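PDB 1WVG: CDP-glucose 4,6-dehydratase from Salmonella enterica subsp. enterica serovar Typhi, which catalyses the NAD(+)-dependent conversion of CDP-D-glucose to CDP-4-dehydro-6-deoxy-D-glucose and water, a step in making CDP-3,6-dideoxy-D-mannose for the lipopolysaccharide O-antigen. Local coordinates for residues Tyr136-Trp141 with His301-Asp306. Residues are numbered along the deposited sequence; the frame is centred on the assembly and turned at random.
Sequences YDNREW and HYLKLD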
loop_
_atom_site.group_PDB
_atom_site.type_symbol
_atom_site.label_atom_id
_atom_site.label_comp_id
_atom_site.label_asym_id
_atom_site.label_seq_id
_atom_site.Cartn_x
_atom_site.Cartn_y
_atom_site.Cartn_z
ATOM N N TYR A 136 12.982 6.596 -5.888
ATOM C CA TYR A 136 11.597 6.259 -5.579
ATOM C C TYR A 136 10.654 6.434 -6.743
ATOM O O TYR A 136 10.727 7.392 -7.500
ATOM C CB TYR A 136 11.057 7.148 -4.427
ATOM C CG TYR A 136 11.770 6.991 -3.083
ATOM C CD1 TYR A 136 12.633 7.988 -2.612
ATOM C CD2 TYR A 136 11.563 5.874 -2.270
ATOM C CE1 TYR A 136 13.294 7.864 -1.386
ATOM C CE2 TYR A 136 12.215 5.736 -1.040
ATOM C CZ TYR A 136 13.077 6.738 -0.584
ATOM O OH TYR A 136 13.735 6.605 0.619
ATOM N N ASP A 137 9.705 5.531 -6.841
ATOM C CA ASP A 137 8.693 5.690 -7.859
ATOM C C ASP A 137 8.038 7.041 -7.544
ATOM O O ASP A 137 7.580 7.217 -6.415
ATOM C CB ASP A 137 7.691 4.538 -7.597
ATOM C CG ASP A 137 6.549 4.615 -8.542
ATOM O OD1 ASP A 137 6.669 5.079 -9.647
ATOM O OD2 ASP A 137 5.423 4.228 -8.028
ATOM N N ASN A 138 8.020 8.003 -8.470
ATOM C CA ASN A 138 7.445 9.331 -8.201
ATOM C C ASN A 138 5.925 9.440 -8.406
ATOM O O ASN A 138 5.432 9.407 -9.523
ATOM C CB ASN A 138 8.242 10.454 -8.901
ATOM C CG ASN A 138 7.955 11.856 -8.345
ATOM O OD1 ASN A 138 6.823 12.161 -7.945
ATOM N ND2 ASN A 138 8.981 12.713 -8.247
ATOM N N ARG A 139 5.158 9.536 -7.311
ATOM C CA ARG A 139 3.712 9.614 -7.374
ATOM C C ARG A 139 3.217 11.029 -7.609
ATOM O O ARG A 139 2.010 11.288 -7.691
ATOM C CB ARG A 139 3.177 9.110 -6.068
ATOM C CG ARG A 139 3.778 7.747 -5.811
ATOM C CD ARG A 139 2.945 6.672 -6.476
ATOM N NE ARG A 139 1.577 7.140 -6.649
ATOM C CZ ARG A 139 0.570 6.740 -5.889
ATOM N NH1 ARG A 139 0.749 5.864 -4.902
ATOM N NH2 ARG A 139 -0.642 7.242 -6.112
ATOM N N GLU A 140 4.163 11.947 -7.699
ATOM C CA GLU A 140 3.856 13.350 -7.941
ATOM C C GLU A 140 2.842 13.827 -6.942
ATOM O O GLU A 140 1.772 14.313 -7.311
ATOM C CB GLU A 140 3.297 13.596 -9.353
ATOM C CG GLU A 140 4.363 13.433 -10.440
ATOM C CD GLU A 140 5.453 14.485 -10.504
ATOM O OE1 GLU A 140 6.326 14.464 -11.362
ATOM O OE2 GLU A 140 5.384 15.418 -9.590
ATOM N N TRP A 141 3.183 13.712 -5.670
ATOM C CA TRP A 141 2.239 14.111 -4.651
ATOM C C TRP A 141 2.879 15.026 -3.622
ATOM O O TRP A 141 4.070 15.242 -3.748
ATOM C CB TRP A 141 1.644 12.803 -4.111
ATOM C CG TRP A 141 2.645 11.959 -3.383
ATOM C CD1 TRP A 141 3.905 12.301 -2.949
ATOM C CD2 TRP A 141 2.388 10.630 -2.925
ATOM N NE1 TRP A 141 4.453 11.235 -2.261
ATOM C CE2 TRP A 141 3.520 10.213 -2.210
ATOM C CE3 TRP A 141 1.265 9.809 -3.000
ATOM C CZ2 TRP A 141 3.576 8.947 -1.628
ATOM C CZ3 TRP A 141 1.328 8.575 -2.421
ATOM C CH2 TRP A 141 2.473 8.143 -1.742
ATOM N N HIS A 301 7.905 16.953 -11.235
ATOM C CA HIS A 301 7.539 18.238 -10.673
ATOM C C HIS A 301 7.845 18.299 -9.166
ATOM O O HIS A 301 8.511 19.198 -8.644
ATOM C CB HIS A 301 6.016 18.417 -10.848
ATOM C CG HIS A 301 5.678 18.365 -12.291
ATOM N ND1 HIS A 301 6.525 18.920 -13.255
ATOM C CD2 HIS A 301 4.606 17.821 -12.933
ATOM C CE1 HIS A 301 5.957 18.713 -14.439
ATOM N NE2 HIS A 301 4.805 18.058 -14.281
ATOM N N TYR A 302 7.305 17.329 -8.431
ATOM C CA TYR A 302 7.500 17.347 -6.997
ATOM C C TYR A 302 8.335 16.221 -6.531
ATOM O O TYR A 302 8.090 15.078 -6.908
ATOM C CB TYR A 302 6.206 17.159 -6.208
ATOM C CG TYR A 302 5.187 18.163 -6.597
ATOM C CD1 TYR A 302 3.929 17.725 -6.999
ATOM C CD2 TYR A 302 5.485 19.525 -6.602
ATOM C CE1 TYR A 302 2.948 18.635 -7.387
ATOM C CE2 TYR A 302 4.513 20.445 -6.999
ATOM C CZ TYR A 302 3.248 19.996 -7.385
ATOM O OH TYR A 302 2.286 20.884 -7.779
ATOM N N LEU A 303 9.271 16.604 -5.664
ATOM C CA LEU A 303 10.165 15.657 -5.020
ATOM C C LEU A 303 10.552 16.089 -3.596
ATOM O O LEU A 303 11.262 17.075 -3.435
ATOM C CB LEU A 303 11.404 15.299 -5.870
ATOM C CG LEU A 303 12.325 14.288 -5.187
ATOM C CD1 LEU A 303 11.493 13.061 -4.829
ATOM C CD2 LEU A 303 13.465 13.885 -6.125
ATOM N N LYS A 304 10.087 15.338 -2.564
ATOM C CA LYS A 304 10.432 15.630 -1.168
ATOM C C LYS A 304 10.845 14.322 -0.519
ATOM O O LYS A 304 10.438 13.238 -0.958
ATOM C CB LYS A 304 9.259 16.189 -0.366
ATOM C CG LYS A 304 8.942 17.627 -0.728
ATOM C CD LYS A 304 8.101 18.354 0.310
ATOM C CE LYS A 304 6.902 17.562 0.781
ATOM N NZ LYS A 304 6.006 18.405 1.588
ATOM N N LEU A 305 11.644 14.416 0.530
ATOM C CA LEU A 305 12.092 13.235 1.285
ATOM C C LEU A 305 11.677 13.327 2.760
ATOM O O LEU A 305 11.919 14.349 3.445
ATOM C CB LEU A 305 13.630 13.219 1.376
ATOM C CG LEU A 305 14.331 12.917 0.060
ATOM C CD1 LEU A 305 15.846 13.018 0.242
ATOM C CD2 LEU A 305 13.935 11.512 -0.385
ATOM N N ASP A 306 11.109 12.234 3.282
ATOM C CA ASP A 306 10.773 12.233 4.706
ATOM C C ASP A 306 12.027 11.709 5.434
ATOM O O ASP A 306 12.507 10.613 5.145
ATOM C CB ASP A 306 9.522 11.369 4.986
ATOM C CG ASP A 306 9.136 11.439 6.447
ATOM O OD1 ASP A 306 9.927 11.258 7.347
ATOM O OD2 ASP A 306 7.880 11.669 6.680
HETATM O O HOH W 1 7.374 14.339 -3.085
#
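Glu140 holds the backbone at His301 and Tyr302 with both oxygens of its carboxylate, an instance of a side chain supplying acceptors to two consecutive peptide NH groups where two loops meet without forming a sheet. OE1 accepts a hydrogen bond from His301 N at 3.0 Å through its syn lone pair, while OE2 receives Tyr302 N at 2.9 Å, also on the syn side. The glutamate reaches them by folding its chain at chi2 (-70°), which turns the carboxylate back toward the other loop. Held through both oxygens, this carboxylate is restrained in its rotation, and OE2 lies against CB of His301 and 3.8 Å from CD1 of the Tyr302 ring.

Tyr302 is gripped from its carbonyl side as well. Asn138 ND2 donates to Tyr302 O at 2.9 Å, nearly straight (162°), with the acceptor in the plane of the Asn138 amide and the donor tilted from the plane of the Tyr302 carbonyl. The other end of that amide works within its own loop: Asn138 OD1 accepts from Glu140 N at 2.7 Å, closing an Asx turn that ties the amide donor to the residue bearing the carboxylate. In this Rossmann-fold dehydratase the turn belongs to the loop between strand 126-130 and helix 156-175; segment 301-306 leads toward helix 308-314, and the side chain of Leu303 lies about 6 Å from the bound CDP-xylose.

Farther along, a water accepts from Lys304 N and makes at most a weak, long bond to Trp141 O (3.5 Å). Beyond it CD2 of Leu305 packs against CE1 of Tyr136 at 3.8 Å, while the phenol oxygen of Tyr136 is hydrogen-bonded to Asn261 and Arg192.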